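Local structure of Wss1p (Saccharomyces cerevisiae FostersO, 5XBN) at residues A[55-60]-A[137-142]; A[67-72]-A[90-95]. The protein is a zinc-dependent metalloendopeptidase that cleaves DNA-binding proteins and so takes part in the repair of toxic DNA-protein cross-links. All coordinates share one frame; numbering follows the deposited sequence.

Contact 1. Residues A[55-60]-A[137-142]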
loop_
_atom_site.group_PDB
_atom_site.type_symbol
_atom_site.label_atom_id
_atom_site.label_comp_id
_atom_site.label_asym_id
_atom_site.label_seq_id
_atom_site.Cartn_x
_atom_site.Cartn_y
_atom_site.Cartn_z
ATOM N N VAL A 55 0.167 -7.621 3.174
ATOM C CA VAL A 55 0.135 -8.003 1.745
ATOM C C VAL A 55 1.240 -8.949 1.309
ATOM O O VAL A 55 1.393 -9.214 0.120
ATOM C CB VAL A 55 0.227 -6.789 0.786
ATOM C CG1 VAL A 55 -0.978 -5.960 0.908
ATOM C CG2 VAL A 55 1.508 -5.974 0.992
ATOM N N SER A 56 2.003 -9.471 2.258
ATOM C CA SER A 56 3.180 -10.263 1.902
ATOM C C SER A 56 2.818 -11.541 1.143
ATOM O O SER A 56 3.453 -11.916 0.138
ATOM C CB SER A 56 3.983 -10.597 3.168
ATOM O OG SER A 56 3.212 -11.360 4.081
ATOM N N TYR A 57 1.775 -12.210 1.606
ATOM C CA TYR A 57 1.396 -13.486 1.013
ATOM C C TYR A 57 0.886 -13.289 -0.414
ATOM O O TYR A 57 1.220 -14.062 -1.319
ATOM C CB TYR A 57 0.324 -14.156 1.881
ATOM C CG TYR A 57 0.119 -15.630 1.600
ATOM C CD1 TYR A 57 -0.779 -16.052 0.628
ATOM C CD2 TYR A 57 0.810 -16.598 2.323
ATOM C CE1 TYR A 57 -0.987 -17.402 0.376
ATOM C CE2 TYR A 57 0.603 -17.958 2.079
ATOM C CZ TYR A 57 -0.294 -18.346 1.102
ATOM O OH TYR A 57 -0.516 -19.685 0.844
ATOM N N LEU A 58 0.075 -12.250 -0.599
ATOM C CA LEU A 58 -0.501 -11.923 -1.905
ATOM C C LEU A 58 0.614 -11.577 -2.888
ATOM O O LEU A 58 0.610 -12.013 -4.038
ATOM C CB LEU A 58 -1.495 -10.758 -1.776
ATOM C CG LEU A 58 -2.263 -10.323 -3.035
ATOM C CD1 LEU A 58 -3.265 -11.378 -3.446
ATOM C CD2 LEU A 58 -2.954 -8.998 -2.811
HETATM N N MSE A 59 1.585 -10.796 -2.429
HETATM C CA MSE A 59 2.703 -10.463 -3.292
HETATM C C MSE A 59 3.494 -11.717 -3.664
HETATM O O MSE A 59 3.929 -11.847 -4.805
HETATM C CB MSE A 59 3.607 -9.420 -2.633
HETATM C CG MSE A 59 2.929 -8.054 -2.560
HETATM SE SE MSE A 59 4.072 -6.663 -1.806
HETATM C CE MSE A 59 5.411 -6.536 -3.233
ATOM N N LYS A 60 3.670 -12.646 -2.727
ATOM C CA LYS A 60 4.375 -13.887 -3.068
ATOM C C LYS A 60 3.610 -14.665 -4.143
ATOM O O LYS A 60 4.211 -15.145 -5.125
ATOM C CB LYS A 60 4.595 -14.762 -1.837
ATOM C CG LYS A 60 5.281 -16.084 -2.178
ATOM C CD LYS A 60 5.675 -16.862 -0.942
ATOM C CE LYS A 60 6.938 -17.678 -1.200
ATOM N NZ LYS A 60 8.091 -16.804 -1.572
ATOM N N ILE A 137 -8.250 -7.755 -4.543
ATOM C CA ILE A 137 -9.077 -7.348 -3.409
ATOM C C ILE A 137 -9.779 -8.560 -2.819
ATOM O O ILE A 137 -9.793 -8.743 -1.602
ATOM C CB ILE A 137 -10.113 -6.285 -3.826
ATOM C CG1 ILE A 137 -9.399 -4.958 -4.088
ATOM C CG2 ILE A 137 -11.212 -6.106 -2.753
ATOM C CD1 ILE A 137 -10.270 -3.930 -4.792
ATOM N N GLY A 138 -10.335 -9.398 -3.685
ATOM C CA GLY A 138 -11.015 -10.603 -3.239
ATOM C C GLY A 138 -10.091 -11.555 -2.504
ATOM O O GLY A 138 -10.410 -12.069 -1.422
ATOM N N ARG A 139 -8.921 -11.775 -3.086
ATOM C CA ARG A 139 -7.977 -12.728 -2.540
ATOM C C ARG A 139 -7.372 -12.219 -1.236
ATOM O O ARG A 139 -7.179 -12.997 -0.302
ATOM C CB ARG A 139 -6.885 -13.012 -3.563
ATOM C CG ARG A 139 -5.814 -13.937 -3.086
ATOM C CD ARG A 139 -6.374 -15.260 -2.633
ATOM N NE ARG A 139 -5.285 -16.152 -2.276
ATOM C CZ ARG A 139 -5.417 -17.223 -1.513
ATOM N NH1 ARG A 139 -6.610 -17.549 -1.027
ATOM N NH2 ARG A 139 -4.353 -17.962 -1.230
ATOM N N GLN A 140 -7.097 -10.919 -1.165
ATOM C CA GLN A 140 -6.478 -10.357 0.036
ATOM C C GLN A 140 -7.382 -10.575 1.250
ATOM O O GLN A 140 -6.902 -10.864 2.350
ATOM C CB GLN A 140 -6.172 -8.869 -0.135
ATOM C CG GLN A 140 -5.598 -8.216 1.126
ATOM C CD GLN A 140 -4.246 -8.792 1.543
ATOM O OE1 GLN A 140 -3.533 -9.407 0.741
ATOM N NE2 GLN A 140 -3.888 -8.592 2.810
ATOM N N TRP A 141 -8.691 -10.444 1.055
ATOM C CA TRP A 141 -9.615 -10.672 2.168
ATOM C C TRP A 141 -9.494 -12.084 2.705
ATOM O O TRP A 141 -9.440 -12.287 3.920
ATOM C CB TRP A 141 -11.069 -10.430 1.756
ATOM C CG TRP A 141 -12.048 -10.916 2.815
ATOM C CD1 TRP A 141 -12.657 -12.140 2.879
ATOM C CD2 TRP A 141 -12.493 -10.189 3.961
ATOM N NE1 TRP A 141 -13.463 -12.213 3.992
ATOM C CE2 TRP A 141 -13.384 -11.028 4.669
ATOM C CE3 TRP A 141 -12.240 -8.907 4.446
ATOM C CZ2 TRP A 141 -14.012 -10.624 5.846
ATOM C CZ3 TRP A 141 -12.870 -8.504 5.621
ATOM C CH2 TRP A 141 -13.748 -9.362 6.302
ATOM N N VAL A 142 -9.476 -13.063 1.802
ATOM C CA VAL A 142 -9.407 -14.466 2.196
ATOM C C VAL A 142 -8.097 -14.749 2.904
ATOM O O VAL A 142 -8.058 -15.484 3.886
ATOM C CB VAL A 142 -9.540 -15.422 0.982
ATOM C CG1 VAL A 142 -9.316 -16.872 1.401
ATOM C CG2 VAL A 142 -10.900 -15.253 0.311
HETATM O O HOH W 1 -1.354 -11.025 1.519
#
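Leu-58 packs between helix 56-62 and helix 127-145, its two methyl branches dividing the work. Leu-58 CD1 lies against the aliphatic start of Arg-139, 3.6 Å from Arg-139 CG, while Leu-58 CB and CD2 flank Gln-140 OE1, Leu-58 CB at 3.5 Å. With CG anti to the backbone N (chi1 -177°), the branched end is carried toward helix 127-145, slanting across the glutamine and running past the arginine in the opposite direction; Leu-136 and Ile-143 close around it. On this buried side water 1 joins the helices, giving a hydrogen bond to Gln-140 OE1 (2.8 Å) and accepting one from Leu-58 N. The Gln-140 amide is thus held at both ends, because its NE2 bonds to Lys-54 O and Glu-144. The segments cross at 129°, axes 9.9 Å apart, and pack helix 127-145, the last helix of this WLM-family protease fragment, against short helix 56-62; helix 106-118, which carries the zinc-binding His-115, adds Leu-114, touching both Leu-58 and Gln-140. Toward solvent the fit is looser. Arg-139 NH2 comes to the ring edge of Tyr-57, 3.8 Å from Tyr-57 CE1, with guanidinium and ring planes 65° apart. The arginine's stronger partner is Glu-61, which forms a salt bridge with NH2.

Contact 2. Residues A[67-72]-A[90-95]; sequences TNLVEF and IMLRLR
Glu-71 and Arg-95 form a salt bridge, Arg-95 NE donating to the syn lone pair of Glu-71 OE2 at 2.9 Å. Carboxylate and guanidinium planes are 14° apart. Water 2 donates to the same OE2 and to Phe-72 O and accepts from Leu-94 N; water 3 joins Glu-71 OE1 to Arg-95 NH2. OE1 also accepts from Leu-35 N, and Arg-95 NH1 bonds to Pro-39 O and Glu-100 O. A leucine in place of Glu-71 would probably leave the buried guanidinium without this countercharge and water 2 without one of its anchors. Next come the parallel-strand bonds: Ile-90 N to Asn-68 O, Val-70 N to Ile-90 O, Leu-92 N to Val-70 O (2.8 Å) and Phe-72 N to Leu-92 O, the last entering 51° above the carbonyl plane. On one face Leu-69 CD1 touches Ile-90 CG2 and Leu-92 CD1, each at 3.8 Å, packed against helix 106-118 and, through Leu-69, helix 41-54. On the other, chi1 of 74° folds the Phe-72 ring over Met-91: a CH-pi contact puts Met-91 CB 3.7 Å from the ring centroid, while SE makes an oblique Met-aromatic contact. Backbone bonds therefore set the strand register, while a water-bridged ion pair links Glu-71 to Arg-95 past the paired residues.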
loop_
_atom_site.group_PDB
_atom_site.type_symbol
_atom_site.label_atom_id
_atom_site.label_comp_id
_atom_site.label_asym_id
_atom_site.label_seq_id
_atom_site.Cartn_x
_atom_site.Cartn_y
_atom_site.Cartn_z
ATOM N N THR A 67 10.458 -2.020 -4.472
ATOM C CA THR A 67 11.715 -1.629 -3.852
ATOM C C THR A 67 11.437 -0.729 -2.654
ATOM O O THR A 67 11.834 -1.048 -1.536
ATOM C CB THR A 67 12.657 -0.941 -4.850
ATOM O OG1 THR A 67 12.924 -1.852 -5.933
ATOM C CG2 THR A 67 13.965 -0.571 -4.175
ATOM N N ASN A 68 10.732 0.375 -2.890
ATOM C CA ASN A 68 10.367 1.313 -1.826
ATOM C C ASN A 68 8.866 1.444 -1.664
ATOM O O ASN A 68 8.170 1.689 -2.646
ATOM C CB ASN A 68 10.922 2.714 -2.112
ATOM C CG ASN A 68 12.430 2.749 -2.135
ATOM O OD1 ASN A 68 13.071 2.621 -1.099
ATOM N ND2 ASN A 68 13.002 2.933 -3.318
ATOM N N LEU A 69 8.384 1.314 -0.432
ATOM C CA LEU A 69 6.993 1.631 -0.109
ATOM C C LEU A 69 7.014 2.801 0.856
ATOM O O LEU A 69 7.495 2.662 1.970
ATOM C CB LEU A 69 6.279 0.432 0.527
ATOM C CG LEU A 69 4.862 0.720 1.037
ATOM C CD1 LEU A 69 3.975 1.172 -0.097
ATOM C CD2 LEU A 69 4.290 -0.516 1.735
ATOM N N VAL A 70 6.492 3.949 0.443
ATOM C CA VAL A 70 6.680 5.151 1.241
ATOM C C VAL A 70 5.390 5.951 1.395
ATOM O O VAL A 70 4.465 5.832 0.592
ATOM C CB VAL A 70 7.777 6.062 0.619
ATOM C CG1 VAL A 70 9.127 5.326 0.502
ATOM C CG2 VAL A 70 7.346 6.558 -0.728
ATOM N N GLU A 71 5.337 6.766 2.448
ATOM C CA GLU A 71 4.225 7.687 2.673
ATOM C C GLU A 71 4.413 8.965 1.861
ATOM O O GLU A 71 5.537 9.447 1.728
ATOM C CB GLU A 71 4.130 8.054 4.149
ATOM C CG GLU A 71 3.062 9.095 4.441
ATOM C CD GLU A 71 3.055 9.534 5.885
ATOM O OE1 GLU A 71 4.063 9.313 6.589
ATOM O OE2 GLU A 71 2.027 10.103 6.303
ATOM N N PHE A 72 3.332 9.524 1.326
ATOM C CA PHE A 72 3.390 10.900 0.827
ATOM C C PHE A 72 2.092 11.585 1.238
ATOM O O PHE A 72 1.217 10.943 1.823
ATOM C CB PHE A 72 3.725 10.939 -0.697
ATOM C CG PHE A 72 2.604 10.544 -1.646
ATOM C CD1 PHE A 72 2.572 11.043 -2.950
ATOM C CD2 PHE A 72 1.569 9.727 -1.237
ATOM C CE1 PHE A 72 1.559 10.663 -3.841
ATOM C CE2 PHE A 72 0.546 9.375 -2.107
ATOM C CZ PHE A 72 0.546 9.834 -3.406
ATOM N N ILE A 90 6.277 2.678 -4.553
ATOM C CA ILE A 90 4.855 2.901 -4.382
ATOM C C ILE A 90 4.694 3.897 -3.265
ATOM O O ILE A 90 5.292 3.727 -2.206
ATOM C CB ILE A 90 4.089 1.605 -4.067
ATOM C CG1 ILE A 90 3.952 0.788 -5.350
ATOM C CG2 ILE A 90 2.687 1.929 -3.550
ATOM C CD1 ILE A 90 3.285 -0.556 -5.135
HETATM N N MSE A 91 3.956 4.972 -3.540
HETATM C CA MSE A 91 3.652 5.979 -2.529
HETATM C C MSE A 91 2.214 5.815 -2.062
HETATM O O MSE A 91 1.318 5.584 -2.866
HETATM C CB MSE A 91 3.908 7.391 -3.080
HETATM C CG MSE A 91 5.372 7.587 -3.415
HETATM SE SE MSE A 91 5.962 9.244 -4.293
HETATM C CE MSE A 91 5.278 8.891 -6.049
ATOM N N LEU A 92 2.007 5.904 -0.753
ATOM C CA LEU A 92 0.675 5.802 -0.165
ATOM C C LEU A 92 0.384 7.003 0.709
ATOM O O LEU A 92 1.203 7.363 1.542
ATOM C CB LEU A 92 0.546 4.543 0.699
ATOM C CG LEU A 92 0.646 3.138 0.089
ATOM C CD1 LEU A 92 0.520 2.096 1.217
ATOM C CD2 LEU A 92 -0.429 2.953 -0.957
ATOM N N ARG A 93 -0.790 7.597 0.540
ATOM C CA ARG A 93 -1.298 8.567 1.505
ATOM C C ARG A 93 -1.799 7.816 2.728
ATOM O O ARG A 93 -2.636 6.924 2.598
ATOM C CB ARG A 93 -2.423 9.408 0.906
ATOM C CG ARG A 93 -2.974 10.441 1.893
ATOM C CD ARG A 93 -4.252 11.083 1.358
ATOM N NE ARG A 93 -4.019 11.982 0.226
ATOM C CZ ARG A 93 -3.654 13.254 0.341
ATOM N NH1 ARG A 93 -3.465 13.788 1.541
ATOM N NH2 ARG A 93 -3.484 13.996 -0.743
ATOM N N LEU A 94 -1.274 8.158 3.903
ATOM C CA LEU A 94 -1.668 7.507 5.152
ATOM C C LEU A 94 -2.606 8.374 5.984
ATOM O O LEU A 94 -3.293 7.882 6.873
ATOM C CB LEU A 94 -0.440 7.177 6.004
ATOM C CG LEU A 94 0.630 6.259 5.419
ATOM C CD1 LEU A 94 1.714 6.044 6.458
ATOM C CD2 LEU A 94 0.040 4.928 4.972
ATOM N N ARG A 95 -2.618 9.666 5.689
ATOM C CA ARG A 95 -3.294 10.645 6.537
ATOM C C ARG A 95 -4.447 11.347 5.829
ATOM O O ARG A 95 -4.386 11.579 4.626
ATOM C CB ARG A 95 -2.278 11.681 7.019
ATOM C CG ARG A 95 -1.167 11.103 7.865
ATOM C CD ARG A 95 -0.018 12.082 7.977
ATOM N NE ARG A 95 1.124 11.476 8.641
ATOM C CZ ARG A 95 1.301 11.475 9.958
ATOM N NH1 ARG A 95 0.404 12.063 10.746
ATOM N NH2 ARG A 95 2.368 10.888 10.482
HETATM O O HOH W 2 0.121 10.570 4.409
HETATM O O HOH W 3 4.587 10.217 9.145
#

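Overall arrangement
Both contacts are largely buried, but contact 2 lies nearer the middle of the chain, its centre 7 Å from the chain centre against 12 Å for contact 1. Contact 2 joins the two inner strands of the mixed sheet by direct backbone bonds and buries 574 Å²; contact 1 joins two helices, buries 235 Å² and has a water as its polar link across. They use different elements, although helix 56-62 is followed in the chain by strand 66-72. Helix 106-118, which bears the zinc-binding His-115 and the probable active-site residue Glu-116, borders both: Leu-114 meets the helix pair, whereas Glu-116 and Leu-117 meet Ile-90. Contact 1 and contact 2 do not touch; their nearest atoms are about 6 Å apart.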